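Local coordinates for ubiquinol-cytochrome C chaperone (PDB 6RWT), which probably acts as an assembly chaperone for the cytochrome bc1 complex, being a bacterial homolog of Cbp3, which binds newly synthesized cytochrome b in mitochondria, at residues A[14-17]-A[18-22]; A[160-163]-A[164-168]; A[85-89]-A[90-94]. All blocks are in the same frame, centred on the assembly; numbering follows the deposited sequence. Where two conformers were deposited one is given.

Contact 1 of 3, residues A[14-17]-A[18-22]; sequences EAIV and LRVYE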
ATOM      1  N   GLU A  14      -6.381  -8.335  16.594  1.00 21.36           N
ATOM      2  CA  GLU A  14      -7.025  -8.909  15.408  1.00 22.47           C
ATOM      3  C   GLU A  14      -8.075  -7.965  14.816  1.00 22.32           C
ATOM      4  O   GLU A  14      -8.154  -7.816  13.589  1.00 23.03           O
ATOM      5  CB  GLU A  14      -7.604 -10.298  15.710  1.00 21.61           C
ATOM      6  CG  GLU A  14      -6.562 -11.345  16.133  1.00 21.60           C
ATOM      7  CD  GLU A  14      -5.399 -11.469  15.158  1.00 21.63           C
ATOM      8  OE1 GLU A  14      -4.254 -11.177  15.558  1.00 21.12           O
ATOM      9  OE2 GLU A  14      -5.628 -11.840  13.985  1.00 25.09           O
ATOM     10  N   ALA A  15      -8.856  -7.317  15.680  1.00 21.97           N
ATOM     11  CA  ALA A  15      -9.826  -6.300  15.241  1.00 23.34           C
ATOM     12  C   ALA A  15      -9.153  -5.079  14.589  1.00 22.82           C
ATOM     13  O   ALA A  15      -9.634  -4.582  13.572  1.00 23.18           O
ATOM     14  CB  ALA A  15     -10.711  -5.873  16.403  1.00 24.60           C
ATOM     15  N   ILE A  16      -8.043  -4.618  15.164  1.00 20.90           N
ATOM     16  CA  ILE A  16      -7.255  -3.500  14.597  1.00 21.90           C
ATOM     17  C   ILE A  16      -6.683  -3.836  13.209  1.00 20.95           C
ATOM     18  O   ILE A  16      -6.787  -3.032  12.282  1.00 21.54           O
ATOM     19  CB  ILE A  16      -6.133  -3.053  15.574  1.00 21.83           C
ATOM     20  CG1 ILE A  16      -6.758  -2.371  16.806  1.00 22.77           C
ATOM     21  CG2 ILE A  16      -5.120  -2.115  14.910  1.00 22.99           C
ATOM     22  CD1 ILE A  16      -5.821  -2.238  17.988  1.00 23.51           C
ATOM     23  N   VAL A  17      -6.089  -5.020  13.070  1.00 19.75           N
ATOM     24  CA  VAL A  17      -5.515  -5.451  11.785  1.00 19.97           C
ATOM     25  C   VAL A  17      -6.606  -5.489  10.693  1.00 20.01           C
ATOM     26  O   VAL A  17      -6.396  -5.000   9.583  1.00 20.00           O
ATOM     27  CB  VAL A  17      -4.797  -6.819  11.910  1.00 20.66           C
ATOM     28  CG1 VAL A  17      -4.403  -7.372  10.548  1.00 20.77           C
ATOM     29  CG2 VAL A  17      -3.559  -6.695  12.796  1.00 21.26           C
ATOM     30  N   LEU A  18      -7.768  -6.045  11.027  1.00 20.75           N
ATOM     31  CA  LEU A  18      -8.881  -6.110  10.083  1.00 22.21           C
ATOM     32  C   LEU A  18      -9.342  -4.718   9.652  1.00 21.59           C
ATOM     33  O   LEU A  18      -9.535  -4.481   8.445  1.00 22.08           O
ATOM     34  CB  LEU A  18     -10.057  -6.905  10.660  1.00 24.23           C
ATOM     35  CG  LEU A  18     -11.328  -7.021   9.811  1.00 27.76           C
ATOM     36  CD1 LEU A  18     -11.047  -7.716   8.485  1.00 29.09           C
ATOM     37  CD2 LEU A  18     -12.402  -7.762  10.592  1.00 29.45           C
ATOM     38  N   ARG A  19      -9.523  -3.792  10.597  0.50 22.48           N
ATOM     39  CA  ARG A  19     -10.015  -2.458  10.206  0.50 22.91           C
ATOM     40  C   ARG A  19      -8.973  -1.663   9.421  0.50 21.64           C
ATOM     41  O   ARG A  19      -9.324  -1.009   8.435  0.50 21.91           O
ATOM     42  CB  ARG A  19     -10.610  -1.629  11.358  0.50 25.88           C
ATOM     43  CG  ARG A  19      -9.933  -1.651  12.707  0.50 28.56           C
ATOM     44  CD  ARG A  19     -11.015  -1.383  13.747  0.50 31.27           C
ATOM     45  NE  ARG A  19     -10.702  -1.792  15.116  0.50 33.45           N
ATOM     46  CZ  ARG A  19     -10.127  -0.998  16.011  0.50 33.86           C
ATOM     47  NH1 ARG A  19      -9.896  -1.436  17.235  0.50 35.12           N
ATOM     48  NH2 ARG A  19      -9.771   0.232  15.675  0.50 34.33           N
ATOM     49  N   VAL A  20      -7.705  -1.742   9.826  1.00 20.75           N
ATOM     50  CA  VAL A  20      -6.622  -1.064   9.077  1.00 19.36           C
ATOM     51  C   VAL A  20      -6.529  -1.602   7.639  1.00 19.23           C
ATOM     52  O   VAL A  20      -6.512  -0.815   6.682  1.00 19.24           O
ATOM     53  CB  VAL A  20      -5.257  -1.171   9.818  1.00 20.33           C
ATOM     54  CG1 VAL A  20      -4.084  -0.719   8.950  1.00 20.30           C
ATOM     55  CG2 VAL A  20      -5.280  -0.354  11.099  1.00 20.22           C
ATOM     56  N   TYR A  21      -6.516  -2.928   7.483  1.00 18.80           N
ATOM     57  CA  TYR A  21      -6.428  -3.536   6.146  1.00 18.69           C
ATOM     58  C   TYR A  21      -7.634  -3.139   5.262  1.00 18.13           C
ATOM     59  O   TYR A  21      -7.470  -2.815   4.071  1.00 18.63           O
ATOM     60  CB  TYR A  21      -6.235  -5.078   6.226  1.00 18.61           C
ATOM     61  CG  TYR A  21      -5.735  -5.650   4.918  1.00 18.83           C
ATOM     62  CD1 TYR A  21      -4.394  -5.519   4.544  1.00 18.97           C
ATOM     63  CD2 TYR A  21      -6.596  -6.275   4.031  1.00 19.01           C
ATOM     64  CE1 TYR A  21      -3.936  -5.999   3.323  1.00 19.78           C
ATOM     65  CE2 TYR A  21      -6.142  -6.770   2.809  1.00 19.40           C
ATOM     66  CZ  TYR A  21      -4.809  -6.628   2.460  1.00 18.13           C
ATOM     67  OH  TYR A  21      -4.344  -7.100   1.246  1.00 19.35           O
ATOM     68  N   GLU A  22      -8.835  -3.126   5.848  1.00 19.57           N
ATOM     69  CA  GLU A  22     -10.042  -2.721   5.112  1.00 20.91           C
ATOM     70  C   GLU A  22     -10.008  -1.260   4.636  1.00 19.44           C
ATOM     71  O   GLU A  22     -10.445  -0.970   3.515  1.00 19.97           O
ATOM     72  CB  GLU A  22     -11.307  -3.037   5.923  1.00 24.68           C
ATOM     73  CG  GLU A  22     -11.554  -4.540   5.984  1.00 29.40           C
ATOM     74  CD  GLU A  22     -12.817  -4.943   6.720  1.00 36.48           C
ATOM     75  OE1 GLU A  22     -13.267  -4.223   7.636  1.00 43.34           O
ATOM     76  OE2 GLU A  22     -13.352  -6.018   6.385  1.00 44.01           O
TER

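Contact 2 of 3, residues A[160-163]-A[164-168]; sequences REIS and DEALA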
ATOM      1  N   ARG A 160       1.757  11.036   8.120  1.00 24.99           N
ATOM      2  CA  ARG A 160       2.825  11.514   9.013  1.00 27.35           C
ATOM      3  C   ARG A 160       2.287  12.294  10.215  1.00 27.90           C
ATOM      4  O   ARG A 160       2.852  12.222  11.315  1.00 29.48           O
ATOM      5  CB  ARG A 160       3.813  12.387   8.232  1.00 29.80           C
ATOM      6  CG  ARG A 160       5.050  12.808   9.020  1.00 32.91           C
ATOM      7  CD  ARG A 160       6.161  13.280   8.092  1.00 36.58           C
ATOM      8  NE  ARG A 160       5.731  14.400   7.259  1.00 40.91           N
ATOM      9  CZ  ARG A 160       6.399  14.884   6.204  1.00 43.95           C
ATOM     10  NH1 ARG A 160       7.569  14.362   5.816  1.00 42.35           N
ATOM     11  NH2 ARG A 160       5.884  15.908   5.524  1.00 46.87           N
ATOM     12  N   GLU A 161       1.200  13.030  10.000  1.00 27.83           N
ATOM     13  CA  GLU A 161       0.600  13.862  11.052  1.00 29.64           C
ATOM     14  C   GLU A 161      -0.267  13.087  12.049  1.00 26.38           C
ATOM     15  O   GLU A 161      -0.565  13.602  13.127  1.00 29.10           O
ATOM     16  CB  GLU A 161      -0.221  14.993  10.431  1.00 32.09           C
ATOM     17  CG  GLU A 161       0.617  16.079   9.782  1.00 37.20           C
ATOM     18  CD  GLU A 161      -0.203  17.315   9.470  1.00 44.93           C
ATOM     19  OE1 GLU A 161      -1.243  17.188   8.784  1.00 50.35           O
ATOM     20  OE2 GLU A 161       0.187  18.412   9.917  1.00 53.15           O
ATOM     21  N   ILE A 162      -0.677  11.869  11.703  1.00 25.82           N
ATOM     22  CA  ILE A 162      -1.379  11.002  12.657  1.00 26.27           C
ATOM     23  C   ILE A 162      -0.359  10.604  13.736  1.00 27.05           C
ATOM     24  O   ILE A 162       0.772  10.235  13.408  1.00 27.12           O
ATOM     25  CB  ILE A 162      -1.983   9.735  11.983  1.00 25.61           C
ATOM     26  CG1 ILE A 162      -2.963  10.114  10.858  1.00 25.66           C
ATOM     27  CG2 ILE A 162      -2.729   8.879  13.007  1.00 25.01           C
ATOM     28  CD1 ILE A 162      -3.436   8.951   9.995  1.00 26.18           C
ATOM     29  N   SER A 163      -0.742  10.692  15.013  1.00 27.47           N
ATOM     30  CA  SER A 163       0.156  10.286  16.100  1.00 29.03           C
ATOM     31  C   SER A 163       0.472   8.782  16.040  1.00 28.32           C
ATOM     32  O   SER A 163      -0.349   7.990  15.573  1.00 29.13           O
ATOM     33  CB  SER A 163      -0.430  10.647  17.475  1.00 31.14           C
ATOM     34  OG  SER A 163      -1.527   9.815  17.824  1.00 32.94           O
ATOM     35  N   ASP A 164       1.663   8.401  16.504  1.00 29.85           N
ATOM     36  CA  ASP A 164       2.016   6.982  16.674  1.00 30.16           C
ATOM     37  C   ASP A 164       0.956   6.218  17.495  1.00 31.24           C
ATOM     38  O   ASP A 164       0.602   5.083  17.154  1.00 31.26           O
ATOM     39  CB  ASP A 164       3.392   6.828  17.347  1.00 32.90           C
ATOM     40  CG  ASP A 164       4.571   7.134  16.415  1.00 32.84           C
ATOM     41  OD1 ASP A 164       4.380   7.609  15.271  1.00 31.33           O
ATOM     42  OD2 ASP A 164       5.723   6.898  16.849  1.00 37.01           O
ATOM     43  N   GLU A 165       0.463   6.843  18.566  1.00 32.58           N
ATOM     44  CA  GLU A 165      -0.560   6.252  19.444  1.00 33.79           C
ATOM     45  C   GLU A 165      -1.879   5.972  18.705  1.00 30.60           C
ATOM     46  O   GLU A 165      -2.432   4.869  18.805  1.00 29.41           O
ATOM     47  CB  GLU A 165      -0.804   7.169  20.662  1.00 38.00           C
ATOM     48  CG  GLU A 165      -1.834   6.662  21.668  1.00 42.91           C
ATOM     49  CD  GLU A 165      -1.886   7.482  22.951  1.00 49.64           C
ATOM     50  OE1 GLU A 165      -2.121   6.886  24.023  1.00 56.34           O
ATOM     51  OE2 GLU A 165      -1.701   8.718  22.898  1.00 57.39           O
ATOM     52  N   ALA A 166      -2.366   6.962  17.955  1.00 28.08           N
ATOM     53  CA  ALA A 166      -3.626   6.822  17.218  1.00 28.68           C
ATOM     54  C   ALA A 166      -3.511   5.783  16.100  1.00 26.10           C
ATOM     55  O   ALA A 166      -4.432   4.986  15.883  1.00 26.66           O
ATOM     56  CB  ALA A 166      -4.069   8.157  16.647  1.00 30.58           C
ATOM     57  N   LEU A 167      -2.376   5.784  15.402  1.00 24.64           N
ATOM     58  CA  LEU A 167      -2.158   4.846  14.299  1.00 24.90           C
ATOM     59  C   LEU A 167      -2.094   3.402  14.809  1.00 24.40           C
ATOM     60  O   LEU A 167      -2.703   2.501  14.221  1.00 23.94           O
ATOM     61  CB  LEU A 167      -0.886   5.207  13.529  1.00 26.32           C
ATOM     62  CG  LEU A 167      -0.606   4.454  12.230  1.00 26.14           C
ATOM     63  CD1 LEU A 167      -1.781   4.485  11.257  1.00 27.22           C
ATOM     64  CD2 LEU A 167       0.632   5.048  11.573  1.00 27.13           C
ATOM     65  N   ALA A 168      -1.395   3.189  15.921  1.00 24.37           N
ATOM     66  CA  ALA A 168      -1.314   1.847  16.531  1.00 25.47           C
ATOM     67  C   ALA A 168      -2.668   1.335  17.052  1.00 25.67           C
ATOM     68  O   ALA A 168      -2.887   0.122  17.112  1.00 25.68           O
ATOM     69  CB  ALA A 168      -0.278   1.836  17.639  1.00 25.63           C
TER

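Contact 3 of 3, residues A[85-89]-A[90-94]; sequences HSLRE and LGIGD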
ATOM      1  N   HIS A  85      -3.310 -15.396  -3.401  1.00 20.02           N
ATOM      2  CA  HIS A  85      -4.622 -15.781  -3.927  1.00 21.01           C
ATOM      3  C   HIS A  85      -4.902 -15.168  -5.300  1.00 19.60           C
ATOM      4  O   HIS A  85      -5.388 -15.868  -6.196  1.00 20.53           O
ATOM      5  CB  HIS A  85      -5.722 -15.396  -2.929  1.00 22.53           C
ATOM      6  CG  HIS A  85      -7.089 -15.846  -3.336  1.00 27.14           C
ATOM      7  ND1 HIS A  85      -7.472 -17.171  -3.323  1.00 30.77           N
ATOM      8  CD2 HIS A  85      -8.163 -15.148  -3.776  1.00 29.37           C
ATOM      9  CE1 HIS A  85      -8.723 -17.269  -3.741  1.00 32.04           C
ATOM     10  NE2 HIS A  85      -9.166 -16.056  -4.018  1.00 32.07           N
ATOM     11  N   SER A  86      -4.590 -13.877  -5.470  1.00 17.90           N
ATOM     12  CA  SER A  86      -4.775 -13.195  -6.768  1.00 19.41           C
ATOM     13  C   SER A  86      -3.987 -13.849  -7.909  1.00 19.69           C
ATOM     14  O   SER A  86      -4.456 -13.897  -9.052  1.00 20.19           O
ATOM     15  CB  SER A  86      -4.388 -11.714  -6.672  1.00 20.73           C
ATOM     16  OG  SER A  86      -5.257 -11.010  -5.795  1.00 25.51           O
ATOM     17  N   LEU A  87      -2.784 -14.338  -7.614  1.00 19.68           N
ATOM     18  CA  LEU A  87      -2.002 -15.051  -8.632  1.00 21.48           C
ATOM     19  C   LEU A  87      -2.628 -16.399  -8.978  1.00 22.01           C
ATOM     20  O   LEU A  87      -2.692 -16.770 -10.150  1.00 22.58           O
ATOM     21  CB  LEU A  87      -0.557 -15.219  -8.179  1.00 23.73           C
ATOM     22  CG  LEU A  87       0.233 -13.915  -8.081  1.00 25.69           C
ATOM     23  CD1 LEU A  87       1.570 -14.244  -7.475  1.00 28.30           C
ATOM     24  CD2 LEU A  87       0.442 -13.236  -9.419  1.00 25.87           C
ATOM     25  N   ARG A  88      -3.113 -17.115  -7.968  1.00 20.43           N
ATOM     26  CA  ARG A  88      -3.849 -18.373  -8.201  1.00 23.40           C
ATOM     27  C   ARG A  88      -5.135 -18.173  -9.022  1.00 23.11           C
ATOM     28  O   ARG A  88      -5.515 -19.056  -9.794  1.00 26.49           O
ATOM     29  CB  ARG A  88      -4.157 -19.078  -6.879  1.00 24.33           C
ATOM     30  CG  ARG A  88      -2.897 -19.557  -6.166  1.00 27.94           C
ATOM     31  CD  ARG A  88      -3.175 -20.234  -4.840  1.00 31.67           C
ATOM     32  NE  ARG A  88      -1.929 -20.680  -4.208  1.00 38.56           N
ATOM     33  CZ  ARG A  88      -1.214 -21.755  -4.567  1.00 43.74           C
ATOM     34  NH1 ARG A  88      -1.589 -22.546  -5.577  1.00 47.73           N
ATOM     35  NH2 ARG A  88      -0.098 -22.050  -3.906  1.00 47.62           N
ATOM     36  N   GLU A  89      -5.790 -17.019  -8.870  1.00 22.26           N
ATOM     37  CA  GLU A  89      -6.952 -16.663  -9.714  1.00 23.73           C
ATOM     38  C   GLU A  89      -6.619 -16.600 -11.220  1.00 24.47           C
ATOM     39  O   GLU A  89      -7.504 -16.807 -12.059  1.00 26.56           O
ATOM     40  CB  GLU A  89      -7.575 -15.325  -9.257  1.00 23.42           C
ATOM     41  CG  GLU A  89      -8.258 -15.356  -7.889  1.00 24.45           C
ATOM     42  CD  GLU A  89      -8.845 -14.011  -7.463  1.00 24.73           C
ATOM     43  OE1 GLU A  89      -8.375 -12.949  -7.925  1.00 27.35           O
ATOM     44  OE2 GLU A  89      -9.796 -14.005  -6.653  1.00 27.93           O
ATOM     45  N   LEU A  90      -5.351 -16.316 -11.552  1.00 22.79           N
ATOM     46  CA  LEU A  90      -4.864 -16.273 -12.944  1.00 24.28           C
ATOM     47  C   LEU A  90      -4.140 -17.552 -13.404  1.00 27.06           C
ATOM     48  O   LEU A  90      -3.518 -17.565 -14.474  1.00 27.93           O
ATOM     49  CB  LEU A  90      -3.917 -15.081 -13.115  1.00 24.56           C
ATOM     50  CG  LEU A  90      -4.469 -13.698 -12.749  1.00 24.68           C
ATOM     51  CD1 LEU A  90      -3.374 -12.648 -12.883  1.00 26.41           C
ATOM     52  CD2 LEU A  90      -5.675 -13.324 -13.596  1.00 28.19           C
ATOM     53  N   GLY A  91      -4.223 -18.617 -12.614  1.00 27.71           N
ATOM     54  CA  GLY A  91      -3.507 -19.865 -12.910  1.00 29.34           C
ATOM     55  C   GLY A  91      -2.002 -19.833 -12.653  1.00 31.26           C
ATOM     56  O   GLY A  91      -1.275 -20.691 -13.163  1.00 36.15           O
ATOM     57  N   ILE A  92      -1.534 -18.864 -11.861  1.00 31.35           N
ATOM     58  CA  ILE A  92      -0.124 -18.764 -11.467  1.00 31.36           C
ATOM     59  C   ILE A  92       0.013 -19.415 -10.088  1.00 34.63           C
ATOM     60  O   ILE A  92      -0.076 -18.748  -9.048  1.00 28.93           O
ATOM     61  CB  ILE A  92       0.387 -17.300 -11.478  1.00 30.71           C
ATOM     62  CG1 ILE A  92       0.240 -16.691 -12.880  1.00 29.82           C
ATOM     63  CG2 ILE A  92       1.855 -17.219 -11.028  1.00 32.47           C
ATOM     64  CD1 ILE A  92       0.461 -15.190 -12.943  1.00 28.93           C
ATOM     65  N   GLY A  93       0.191 -20.735 -10.104  1.00 38.55           N
ATOM     66  CA  GLY A  93       0.482 -21.531  -8.906  1.00 40.38           C
ATOM     67  C   GLY A  93       1.953 -21.891  -8.848  1.00 43.84           C
ATOM     68  O   GLY A  93       2.778 -21.290  -9.532  1.00 42.06           O
ATOM     69  N   ASP A  94       2.287 -22.886  -8.039  1.00 49.70           N
ATOM     70  CA  ASP A  94       3.685 -23.327  -7.921  1.00 52.93           C
ATOM     71  C   ASP A  94       4.175 -24.190  -9.093  1.00 53.19           C
ATOM     72  O   ASP A  94       5.385 -24.320  -9.275  1.00 50.30           O
ATOM     73  CB  ASP A  94       3.911 -24.022  -6.581  1.00 56.45           C
ATOM     74  CG  ASP A  94       3.654 -23.093  -5.400  1.00 55.06           C
ATOM     75  OD1 ASP A  94       4.111 -21.931  -5.438  1.00 57.72           O
ATOM     76  OD2 ASP A  94       2.981 -23.514  -4.440  1.00 52.67           O
TER
HETATM   77  O   HOH W   1       0.169 -24.671  -6.937  1.00 45.62           O

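Contact 1 of 3, residues A[14-17]-A[18-22]
Four successive i to i+4 backbone bonds tie 14-17 to 18-22 as about two and a half turns of unbroken alpha-helix, from Leu18 N to Glu14 O at 3.1 Å through Tyr21 N to Val17 O at 3.0 Å, with N-H...O angles between 160° and 169°. On one flank Arg19 doubles back over the preceding turn. Its CG sits between the backbone N and the carbonyl carbon (chi1 40°), which brings CG to 3.1 Å from Ala15 O and sends the extended chain back toward the N-terminal end of the helix. There the guanidinium lies with one face over Ile16: NH1 is 3.3 Å from Ile16 CG1, and Ile16 CA stands 3.8 Å above the plane, displaced toward the rim of the group. Two conformers of Arg19 were deposited, and this geometry belongs to one of them; in it NH2 also makes a weak hydrogen bond to Ala169 O. One turn apart, the methyls Ile16 CG2 and Val20 CG2 face each other at 4.2 Å, a loose apolar pair on the same side of the helix. Val17, Val20 and Tyr21 face the neighbouring helices: Val17 and Val20 pack on helix 66-89 through Glu74, Glu78 and Ile75, while Tyr21 reaches Leu50 and Ile54 of helix 43-61 and gives its OH a hydrogen-bond partner in Asp82.

Contact 2 of 3, residues A[160-163]-A[164-168]
Ser163 opens helix 164-168 from the N-cap position, and both hydrogen bonds between 160-163 and 164-168 end on this one residue. The side-chain bond runs from Ala166 N to Ser163 OG at 3.0 Å, with an N-H...O angle of 159°. It depends on the first torsion of the serine: with chi1 at 72°, OG lies between the backbone N and the carbonyl carbon, turned forward over the first turn, where it also comes within 3.3 Å of Ala166 CB. The backbone bond, Leu167 N to Ser163 O, is likewise 3.0 Å long, and its donor arrives nearly in line with the carbonyl. It is the first i to i+4 bond of the short helix.

The apolar part rests on Ile162, the residue before the cap. Its CG2 branch, set opposite the backbone N, meets Leu167 CB at 4.1 Å, and this N' to N4 pair forms a hydrophobic staple beside the serine N-cap. The same methyl also touches Ala166 CB at 3.9 Å. Leu167 is buried and continues onto Leu68, Arg60 and Met61, while Ile162 also touches Ser173.

Charge enters through Asp164, whose OD1 forms a salt bridge with Arg60 NH2; the same nitrogen donates to Ile162 O, so that it bonds to both residues flanking Ser163 in sequence. Taken together, the serine hydroxyl gives Ala166 N, which has no i to i-4 partner at the start of the helix, an acceptor, the staple lies beside it, and the carboxylate of Asp164 at the N-terminal end would probably interact favourably with the helix dipole.

Contact 3 of 3, residues A[85-89]-A[90-94]
Leu87 O accepts two backbone hydrogen bonds at once, from Leu90 N at 3.0 Å and from Ile92 N at 2.9 Å, and the two donors reach it from opposite faces of the carbonyl plane. Neither follows a lone pair: Leu90 N stands 63° out of the plane and Ile92 N 38°. Beside this fork, Gly91 N bonds to Arg88 O at 3.1 Å, again from above the carbonyl plane. The chain can turn back in this way because Gly91 has a positive phi of 74°.

An apolar contact accompanies the turn. Leu87 CB and Ile92 CB approach to 4.0 Å, and farther out the branch ends Leu87 CD2 and Ile92 CD1 meet as the two side chains pass at a slant. Leu87 extends this patch to Leu104 and Arg100 on helix 100-120.

On the polar side, Arg88 stretches along the returning chain. CG is opposite the carbonyl carbon and the chain is extended from CG to NE, which carries the guanidinium past Gly93 to Asp94. There NH2 forms a weak, long salt bridge with Asp94 OD2 at 3.5 Å, the acceptor lying at the edge while the carboxylate plane stands nearly perpendicular to the guanidinium. A water held in the guanidinium plane, 3.1 Å from Arg88 NH1, also accepts from Asp94 N and bridges the same two residues. The stronger anchor of Arg88 is Asp84, paired with NE, while Asp94 OD1 is engaged by Arg100.

The bonds Ile92 N to Leu87 O and Gly91 N to Arg88 O, with Gly91 as the C-prime residue, define a Schellman motif, here terminating helix 66-89, with the Leu87-Ile92 pair as its hydrophobic contact.

Overall arrangement
Contact 1 lies within helix 2-28, contact 2 at the start of helix 164-168, just after helix 145-161, and contact 3 at the end of helix 66-89. Contact 1, partly buried, is mainly regular backbone bonding and apolar packing, whereas contacts 2 and 3 lie at the surface, where capping replaces part of the helical bonding and salt bridges reach outside partners. Contacts 1 and 2 meet directly, Ile16 CG2 lying 3.9 Å from Ala168 O. Contact 3 does not touch either; its centre is 35 Å from that of contact 2, on the opposite side of the chain's centre. Helix 66-89 nevertheless links them: contacts 1 and 2 pack against it and contact 3 closes it.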